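Local structure of allantoicase (Saccharomyces cerevisiae, 1O59) at residues 51-57 and 82-86; 60-66 and 187-191; 207-211 and 263-267. The protein catalyses the hydrolysis of allantoate to (S)-ureidoglycolate and urea, a step of allantoin degradation that lets yeast use purines as a secondary nitrogen source. All coordinates share one frame; numbering follows the deposited sequence.

In the fold
Contacts 1 and 2 belong to the first allantoicase repeat; contact 3, in the second half, sets 207-211 against the loop after strand 258-263. The first two cross along the sequence, 51-57 and 60-66 coming before 82-86 and 187-191, with centres about 13 Å apart. They meet directly: strands 83-84 and 186-196 are neighbours, W83 N makes a probable backbone hydrogen bond to I187 O (2.7 Å), and W83 CB packs on L60 CD2. Contact 3 follows in series across the chain's centre, about 39 Å from contact 1 and 28 Å from contact 2 between centres. Each half has its own six-stranded and five-stranded antiparallel sheets; contacts 1 and 2 share the first six-stranded sheet, and contact 3 involves strand 208-209 of its counterpart.

Contact 1. Residues 51-57 and 82-86; sequences DEWFASA and GWETR
With CG anti to the backbone N (chi1 -171°), the carboxylate of D51 is carried to the backbone of T85 and R86, while R86, whose CG is tucked between its own N and carbonyl carbon (chi1 51°), bends back so that its guanidinium stacks over that carboxylate, the two planes 18° apart. R86 N donates to D51 OD2 at 2.8 Å, on the anti side but well out of the carboxylate plane. From the opposite face, above that plane, W53 N reaches D51 OD2 at 3.1 Å, which makes an Asx turn. The guanidinium adds a long salt bridge, D51 OD2 to R86 NH1 at 4.0 Å, in which no N-H is aimed at the oxygen because it lies well out of the guanidinium plane; R86 NH1 has its firmer partner in D94. An alanine at D51 is likely to leave W53 N and R86 N without their shared acceptor and free this turn to shift.

Next to it the loop 51-57 pairs antiparallel with strand 83-84 through a single bridge, A55 with E84, and F54 and A55 both face E84 in a classic beta bulge. E84 O takes F54 N at 2.9 Å and, weakly, A55 N; E84 N returns a bond to A55 O at 3.1 Å. The F54 ring lies obliquely to the E84 carboxylate and turns an edge to T85 O, in its plane; E84 OE2 itself is hydrogen-bonded by N120 ND2.

Between D51 and A57, the indole of W83 is held at both edge and face. W83 NE1 donates to D51 O at 2.8 Å, the acceptor almost exactly in the ring plane and the donor in the carbonyl plane, while A57 CB sits over the five-membered ring of W83, 4.1 Å from its centroid, as a CH-pi contact.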
loop_
_atom_site.group_PDB
_atom_site.type_symbol
_atom_site.label_atom_id
_atom_site.label_comp_id
_atom_site.label_asym_id
_atom_site.label_seq_id
_atom_site.Cartn_x
_atom_site.Cartn_y
_atom_site.Cartn_z
ATOM N N ASP A 51 12.364 21.554 -4.284
ATOM C CA ASP A 51 11.474 22.689 -4.385
ATOM C C ASP A 51 10.057 22.169 -4.214
ATOM O O ASP A 51 9.817 21.014 -4.438
ATOM C CB ASP A 51 11.578 23.358 -5.744
ATOM C CG ASP A 51 10.819 24.665 -5.796
ATOM O OD1 ASP A 51 11.284 25.639 -5.167
ATOM O OD2 ASP A 51 9.745 24.815 -6.399
ATOM N N GLU A 52 9.139 23.064 -3.864
ATOM C CA GLU A 52 7.788 22.772 -3.386
ATOM C C GLU A 52 6.939 24.043 -3.592
ATOM O O GLU A 52 5.926 24.223 -2.916
ATOM C CB GLU A 52 7.895 22.564 -1.857
ATOM C CG GLU A 52 7.313 21.297 -1.344
ATOM C CD GLU A 52 7.130 21.261 0.169
ATOM O OE1 GLU A 52 7.231 22.279 0.883
ATOM O OE2 GLU A 52 6.814 20.167 0.637
ATOM N N TRP A 53 7.366 24.952 -4.449
ATOM C CA TRP A 53 6.874 26.307 -4.400
ATOM C C TRP A 53 5.342 26.402 -4.406
ATOM O O TRP A 53 4.760 27.131 -3.592
ATOM C CB TRP A 53 7.481 27.187 -5.514
ATOM C CG TRP A 53 6.886 28.541 -5.472
ATOM C CD1 TRP A 53 5.752 28.956 -6.115
ATOM C CD2 TRP A 53 7.314 29.641 -4.677
ATOM N NE1 TRP A 53 5.459 30.253 -5.777
ATOM C CE2 TRP A 53 6.403 30.703 -4.896
ATOM C CE3 TRP A 53 8.392 29.853 -3.804
ATOM C CZ2 TRP A 53 6.526 31.950 -4.275
ATOM C CZ3 TRP A 53 8.526 31.138 -3.183
ATOM C CH2 TRP A 53 7.590 32.152 -3.421
ATOM N N PHE A 54 4.689 25.693 -5.314
ATOM C CA PHE A 54 3.244 25.847 -5.502
ATOM C C PHE A 54 2.393 24.862 -4.707
ATOM O O PHE A 54 1.206 25.121 -4.482
ATOM C CB PHE A 54 2.880 25.772 -6.979
ATOM C CG PHE A 54 3.284 26.994 -7.757
ATOM C CD1 PHE A 54 2.648 28.206 -7.546
ATOM C CD2 PHE A 54 4.309 26.930 -8.706
ATOM C CE1 PHE A 54 3.021 29.351 -8.273
ATOM C CE2 PHE A 54 4.701 28.060 -9.416
ATOM C CZ PHE A 54 4.060 29.279 -9.201
ATOM N N ALA A 55 2.979 23.745 -4.291
ATOM C CA ALA A 55 2.210 22.685 -3.671
ATOM C C ALA A 55 3.161 21.655 -3.101
ATOM O O ALA A 55 4.174 21.380 -3.734
ATOM C CB ALA A 55 1.285 22.051 -4.693
ATOM N N SER A 56 2.840 21.093 -1.933
ATOM C CA SER A 56 3.800 20.294 -1.159
ATOM C C SER A 56 4.045 18.964 -1.739
ATOM O O SER A 56 3.109 18.280 -2.097
ATOM C CB SER A 56 3.310 19.990 0.256
ATOM O OG SER A 56 2.747 21.153 0.800
ATOM N N ALA A 57 5.311 18.573 -1.681
ATOM C CA ALA A 57 5.772 17.227 -1.981
ATOM C C ALA A 57 5.050 16.164 -1.178
ATOM O O ALA A 57 4.810 15.075 -1.642
ATOM C CB ALA A 57 7.269 17.150 -1.723
ATOM N N GLY A 82 -1.209 18.071 -4.654
ATOM C CA GLY A 82 -0.038 17.598 -5.354
ATOM C C GLY A 82 1.246 18.296 -5.036
ATOM O O GLY A 82 1.306 19.212 -4.211
ATOM N N TRP A 83 2.285 17.847 -5.702
ATOM C CA TRP A 83 3.588 18.478 -5.637
ATOM C C TRP A 83 3.752 19.325 -6.887
ATOM O O TRP A 83 3.580 18.811 -7.996
ATOM C CB TRP A 83 4.668 17.405 -5.613
ATOM C CG TRP A 83 6.065 17.924 -5.628
ATOM C CD1 TRP A 83 6.540 18.989 -4.941
ATOM C CD2 TRP A 83 7.159 17.388 -6.349
ATOM N NE1 TRP A 83 7.874 19.159 -5.184
ATOM C CE2 TRP A 83 8.290 18.178 -6.044
ATOM C CE3 TRP A 83 7.314 16.296 -7.230
ATOM C CZ2 TRP A 83 9.584 17.915 -6.587
ATOM C CZ3 TRP A 83 8.602 16.027 -7.771
ATOM C CH2 TRP A 83 9.712 16.844 -7.448
ATOM N N GLU A 84 4.023 20.611 -6.722
ATOM C CA GLU A 84 4.293 21.445 -7.857
ATOM C C GLU A 84 5.394 22.461 -7.565
ATOM O O GLU A 84 5.372 23.150 -6.532
ATOM C CB GLU A 84 3.026 22.167 -8.355
ATOM C CG GLU A 84 3.279 22.953 -9.639
ATOM C CD GLU A 84 2.160 23.888 -10.020
ATOM O OE1 GLU A 84 1.128 23.907 -9.306
ATOM O OE2 GLU A 84 2.311 24.590 -11.061
ATOM N N THR A 85 6.353 22.545 -8.491
ATOM C CA THR A 85 7.548 23.358 -8.299
ATOM C C THR A 85 7.516 24.616 -9.109
ATOM O O THR A 85 6.695 24.776 -9.991
ATOM C CB THR A 85 8.811 22.559 -8.674
ATOM O OG1 THR A 85 8.741 22.071 -10.033
ATOM C CG2 THR A 85 8.923 21.307 -7.735
ATOM N N ARG A 86 8.408 25.531 -8.775
ATOM C CA ARG A 86 8.507 26.788 -9.501
ATOM C C ARG A 86 8.919 26.527 -10.947
ATOM O O ARG A 86 9.444 25.459 -11.284
ATOM C CB ARG A 86 9.502 27.733 -8.821
ATOM C CG ARG A 86 10.874 27.116 -8.533
ATOM C CD ARG A 86 11.890 27.103 -9.668
ATOM N NE ARG A 86 12.925 26.151 -9.308
ATOM C CZ ARG A 86 12.785 24.839 -9.359
ATOM N NH1 ARG A 86 11.678 24.274 -9.838
ATOM N NH2 ARG A 86 13.769 24.079 -8.930
#

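Contact 2. Residues 60-66 and 187-191; sequences LIQPTAP and IARFR
R189 and R191 reach the backbone of 60-66 in two different ways. R191 comes end-on: NH1 and NH2 of R191 each donate to Q62 O at 2.8 Å, with the oxygen practically in the guanidinium plane, so one carbonyl fills the fork between the two nitrogens. R189 comes side-on to T64, its NE donating to T64 O at 3.0 Å and its NH2 to T64 OG1 at 3.1 Å, both acceptors tilted about 20° from the guanidinium plane. Bending at chi2 (-63°) turns the R189 chain back along its own backbone, where NH1 donates to A188 O; D81 adds a salt bridge at the same nitrogen. The R189 guanidinium lies between Q62 CB on one face and P66 CA on the other, and these flanking carbons together with the bonds from NE, NH1 and NH2 probably limit its rotation.

Between the two arginines in the strand, F190 N donates almost straight to L60 O at 2.8 Å. L60 crosses obliquely over I187, with L60 CD2 3.6 Å from I187 CG2, and this end leans on L179 and M181 of strand 176-182. P66 CG rests on A188 CB at 3.9 Å. A188 and R189 both face D113, a classic beta bulge that breaks strand 186-196 where it pairs with 105-113 in the six-stranded antiparallel sheet of the first allantoicase repeat.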
loop_
_atom_site.group_PDB
_atom_site.type_symbol
_atom_site.label_atom_id
_atom_site.label_comp_id
_atom_site.label_asym_id
_atom_site.label_seq_id
_atom_site.Cartn_x
_atom_site.Cartn_y
_atom_site.Cartn_z
ATOM N N LEU A 60 2.162 13.849 -2.490
ATOM C CA LEU A 60 2.407 12.719 -3.410
ATOM C C LEU A 60 2.073 11.372 -2.840
ATOM O O LEU A 60 1.687 10.483 -3.598
ATOM C CB LEU A 60 3.873 12.665 -3.816
ATOM C CG LEU A 60 4.429 13.835 -4.604
ATOM C CD1 LEU A 60 5.935 13.754 -4.683
ATOM C CD2 LEU A 60 3.852 13.855 -5.993
ATOM N N ILE A 61 2.253 11.203 -1.523
ATOM C CA ILE A 61 2.106 9.876 -0.881
ATOM C C ILE A 61 0.853 9.702 -0.036
ATOM O O ILE A 61 0.688 8.652 0.641
ATOM C CB ILE A 61 3.328 9.497 -0.029
ATOM C CG1 ILE A 61 3.621 10.537 1.046
ATOM C CG2 ILE A 61 4.568 9.325 -0.897
ATOM C CD1 ILE A 61 4.696 10.056 2.041
ATOM N N GLN A 62 -0.044 10.699 -0.087
ATOM C CA GLN A 62 -1.282 10.626 0.691
ATOM C C GLN A 62 -2.196 9.505 0.163
ATOM O O GLN A 62 -2.268 9.244 -1.027
ATOM C CB GLN A 62 -2.017 11.992 0.740
ATOM C CG GLN A 62 -1.187 13.093 1.408
ATOM C CD GLN A 62 -0.706 12.695 2.838
ATOM O OE1 GLN A 62 -1.537 12.360 3.713
ATOM N NE2 GLN A 62 0.617 12.698 3.056
ATOM N N PRO A 63 -2.910 8.861 1.066
ATOM C CA PRO A 63 -3.785 7.740 0.710
ATOM C C PRO A 63 -4.995 8.085 -0.168
ATOM O O PRO A 63 -5.545 7.207 -0.853
ATOM C CB PRO A 63 -4.271 7.240 2.072
ATOM C CG PRO A 63 -4.005 8.326 3.020
ATOM C CD PRO A 63 -2.927 9.159 2.504
ATOM N N THR A 64 -5.401 9.344 -0.127
ATOM C CA THR A 64 -6.597 9.810 -0.810
ATOM C C THR A 64 -6.350 9.927 -2.306
ATOM O O THR A 64 -5.210 10.029 -2.768
ATOM C CB THR A 64 -6.953 11.196 -0.287
ATOM O OG1 THR A 64 -5.764 11.991 -0.244
ATOM C CG2 THR A 64 -7.346 11.166 1.170
ATOM N N ALA A 65 -7.422 9.917 -3.071
ATOM C CA ALA A 65 -7.314 10.246 -4.483
ATOM C C ALA A 65 -7.305 11.749 -4.532
ATOM O O ALA A 65 -7.911 12.380 -3.663
ATOM C CB ALA A 65 -8.483 9.667 -5.298
ATOM N N PRO A 66 -6.626 12.327 -5.517
ATOM C CA PRO A 66 -6.509 13.773 -5.603
ATOM C C PRO A 66 -7.824 14.437 -6.016
ATOM O O PRO A 66 -8.652 13.827 -6.709
ATOM C CB PRO A 66 -5.422 13.993 -6.654
ATOM C CG PRO A 66 -5.102 12.672 -7.236
ATOM C CD PRO A 66 -5.949 11.644 -6.633
ATOM N N ILE A 187 2.974 17.010 -10.059
ATOM C CA ILE A 187 2.538 15.639 -9.943
ATOM C C ILE A 187 1.596 15.536 -8.731
ATOM O O ILE A 187 1.942 15.950 -7.626
ATOM C CB ILE A 187 3.744 14.686 -9.756
ATOM C CG1 ILE A 187 4.668 14.694 -11.000
ATOM C CG2 ILE A 187 3.257 13.248 -9.467
ATOM C CD1 ILE A 187 6.012 13.993 -10.760
ATOM N N ALA A 188 0.441 14.915 -8.949
ATOM C CA ALA A 188 -0.564 14.730 -7.908
ATOM C C ALA A 188 -0.166 13.603 -6.944
ATOM O O ALA A 188 -0.033 13.846 -5.730
ATOM C CB ALA A 188 -1.933 14.462 -8.546
ATOM N N ARG A 189 0.067 12.400 -7.483
ATOM C CA ARG A 189 0.377 11.232 -6.652
ATOM C C ARG A 189 1.508 10.410 -7.169
ATOM O O ARG A 189 1.687 10.270 -8.400
ATOM C CB ARG A 189 -0.826 10.298 -6.500
ATOM C CG ARG A 189 -1.975 10.858 -5.650
ATOM C CD ARG A 189 -1.620 11.130 -4.209
ATOM N NE ARG A 189 -2.799 11.617 -3.465
ATOM C CZ ARG A 189 -3.216 12.881 -3.433
ATOM N NH1 ARG A 189 -2.548 13.853 -4.039
ATOM N NH2 ARG A 189 -4.292 13.182 -2.736
ATOM N N PHE A 190 2.244 9.815 -6.230
ATOM C CA PHE A 190 3.305 8.842 -6.573
ATOM C C PHE A 190 3.219 7.591 -5.709
ATOM O O PHE A 190 3.427 7.657 -4.502
ATOM C CB PHE A 190 4.677 9.503 -6.441
ATOM C CG PHE A 190 5.864 8.576 -6.675
ATOM C CD1 PHE A 190 5.844 7.578 -7.680
ATOM C CD2 PHE A 190 7.029 8.737 -5.919
ATOM C CE1 PHE A 190 6.947 6.748 -7.893
ATOM C CE2 PHE A 190 8.141 7.929 -6.151
ATOM C CZ PHE A 190 8.096 6.932 -7.140
ATOM N N ARG A 191 2.877 6.466 -6.331
ATOM C CA ARG A 191 2.861 5.165 -5.662
ATOM C C ARG A 191 4.047 4.336 -6.146
ATOM O O ARG A 191 4.299 4.284 -7.329
ATOM C CB ARG A 191 1.582 4.396 -6.034
ATOM C CG ARG A 191 0.276 5.171 -5.970
ATOM C CD ARG A 191 0.053 5.887 -4.662
ATOM N NE ARG A 191 -1.281 6.497 -4.507
ATOM C CZ ARG A 191 -1.585 7.341 -3.511
ATOM N NH1 ARG A 191 -0.640 7.707 -2.647
ATOM N NH2 ARG A 191 -2.811 7.842 -3.389
#

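Contact 3. Residues 207-211 and 263-267; sequences IIDLA and QLGRE
An Asx turn ends the short edge strand 208-209, and through L210 O it is tied to the loop that leads from strand 258-263 to strand 270-277 in the second half of the chain. Strand 208-209 pairs antiparallel with 346-354, which also pairs with 270-277, while 258-263 belongs to the other, five-stranded antiparallel sheet, so 207-211 is fixed to the loop crossing from the five-stranded sheet into its own. L210 O is the polar link: G265 N donates to it at 2.8 Å, nearly straight at 172° and close to the line of the C=O bond. D209 shapes the turn: D209 OD1 accepts A211 N at 3.0 Å, approached from above the carboxylate plane, and takes V352 N of strand 346-354 as well, so one oxygen holds both the turn and the neighbouring strand.

Beside this bond apolar side chains meet. L264 CD2 touches both L210 CB, at 4.2 Å, and A211 CB, at 4.1 Å, and L264 CB also leans on L210 O, so the acceptor is bordered by carbon as well as by its donor. L210 has CG anti to its carbonyl carbon (chi1 -62°), and from there CD2 reaches R266 CB at 4.2 Å.

The chain of R266 is bent at chi2 and chi3, which swings the guanidinium over to I208, and the two side chains cross at about a right angle. The charged end is also held from outside, by a salt bridge from R266 NE to the C-terminal carboxylate of Y355. What I208 offers is its end methyl: I208 CD1 lies over one face of the guanidinium, 3.7 Å from R266 NH2.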
loop_
_atom_site.group_PDB
_atom_site.type_symbol
_atom_site.label_atom_id
_atom_site.label_comp_id
_atom_site.label_asym_id
_atom_site.label_seq_id
_atom_site.Cartn_x
_atom_site.Cartn_y
_atom_site.Cartn_z
ATOM N N ILE A 207 7.339 -14.694 18.248
ATOM C CA ILE A 207 6.073 -14.440 17.574
ATOM C C ILE A 207 5.986 -13.063 16.927
ATOM O O ILE A 207 6.468 -12.073 17.462
ATOM C CB ILE A 207 4.812 -14.707 18.482
ATOM C CG1 ILE A 207 4.670 -13.666 19.608
ATOM C CG2 ILE A 207 4.831 -16.125 19.063
ATOM C CD1 ILE A 207 3.174 -13.222 19.848
ATOM N N ILE A 208 5.358 -13.046 15.757
ATOM C CA ILE A 208 5.174 -11.853 14.967
ATOM C C ILE A 208 3.726 -11.794 14.481
ATOM O O ILE A 208 2.968 -12.769 14.590
ATOM C CB ILE A 208 6.172 -11.839 13.746
ATOM C CG1 ILE A 208 5.966 -13.052 12.820
ATOM C CG2 ILE A 208 7.627 -11.836 14.226
ATOM C CD1 ILE A 208 6.576 -12.888 11.463
ATOM N N ASP A 209 3.353 -10.644 13.947
ATOM C CA ASP A 209 2.100 -10.530 13.234
ATOM C C ASP A 209 2.327 -10.972 11.780
ATOM O O ASP A 209 2.829 -10.223 10.938
ATOM C CB ASP A 209 1.539 -9.101 13.311
ATOM C CG ASP A 209 0.150 -8.989 12.724
ATOM O OD1 ASP A 209 -0.345 -9.963 12.113
ATOM O OD2 ASP A 209 -0.517 -7.946 12.805
ATOM N N LEU A 210 1.929 -12.206 11.510
ATOM C CA LEU A 210 2.121 -12.815 10.216
ATOM C C LEU A 210 1.319 -12.103 9.157
ATOM O O LEU A 210 1.624 -12.228 7.980
ATOM C CB LEU A 210 1.710 -14.295 10.254
ATOM C CG LEU A 210 2.537 -15.150 11.217
ATOM C CD1 LEU A 210 1.899 -16.496 11.419
ATOM C CD2 LEU A 210 3.988 -15.285 10.731
ATOM N N ALA A 211 0.300 -11.361 9.578
ATOM C CA ALA A 211 -0.563 -10.625 8.657
ATOM C C ALA A 211 -0.206 -9.147 8.503
ATOM O O ALA A 211 -0.876 -8.410 7.771
ATOM C CB ALA A 211 -1.988 -10.761 9.118
ATOM N N GLN A 263 -2.583 -13.065 2.020
ATOM C CA GLN A 263 -1.380 -13.860 2.064
ATOM C C GLN A 263 -0.529 -13.369 3.221
ATOM O O GLN A 263 -0.191 -12.189 3.294
ATOM C CB GLN A 263 -0.586 -13.752 0.771
ATOM C CG GLN A 263 0.606 -14.693 0.734
ATOM C CD GLN A 263 1.099 -14.991 -0.656
ATOM O OE1 GLN A 263 0.328 -15.136 -1.568
ATOM N NE2 GLN A 263 2.380 -15.107 -0.803
ATOM N N LEU A 264 -0.207 -14.292 4.118
ATOM C CA LEU A 264 0.645 -14.038 5.260
ATOM C C LEU A 264 2.078 -13.829 4.806
ATOM O O LEU A 264 2.474 -14.274 3.723
ATOM C CB LEU A 264 0.596 -15.222 6.228
ATOM C CG LEU A 264 -0.776 -15.629 6.805
ATOM C CD1 LEU A 264 -0.636 -16.827 7.790
ATOM C CD2 LEU A 264 -1.466 -14.443 7.482
ATOM N N GLY A 265 2.859 -13.152 5.647
ATOM C CA GLY A 265 4.238 -12.819 5.322
ATOM C C GLY A 265 5.124 -14.034 5.218
ATOM O O GLY A 265 6.191 -13.973 4.617
ATOM N N ARG A 266 4.643 -15.135 5.786
ATOM C CA ARG A 266 5.343 -16.405 5.925
ATOM C C ARG A 266 4.260 -17.487 6.031
ATOM O O ARG A 266 3.173 -17.231 6.522
ATOM C CB ARG A 266 6.071 -16.393 7.265
ATOM C CG ARG A 266 7.462 -16.790 7.254
ATOM C CD ARG A 266 7.877 -17.695 8.413
ATOM N NE ARG A 266 7.689 -17.273 9.822
ATOM C CZ ARG A 266 8.413 -16.352 10.484
ATOM N NH1 ARG A 266 9.313 -15.582 9.874
ATOM N NH2 ARG A 266 8.184 -16.174 11.779
ATOM N N GLU A 267 4.559 -18.713 5.651
ATOM C CA GLU A 267 3.716 -19.850 6.061
ATOM C C GLU A 267 3.848 -20.055 7.588
ATOM O O GLU A 267 4.951 -20.165 8.121
ATOM C CB GLU A 267 4.122 -21.115 5.291
ATOM C CG GLU A 267 3.416 -22.399 5.723
ATOM C CD GLU A 267 4.066 -23.635 5.146
ATOM O OE1 GLU A 267 4.302 -23.599 3.917
ATOM O OE2 GLU A 267 4.354 -24.611 5.906
#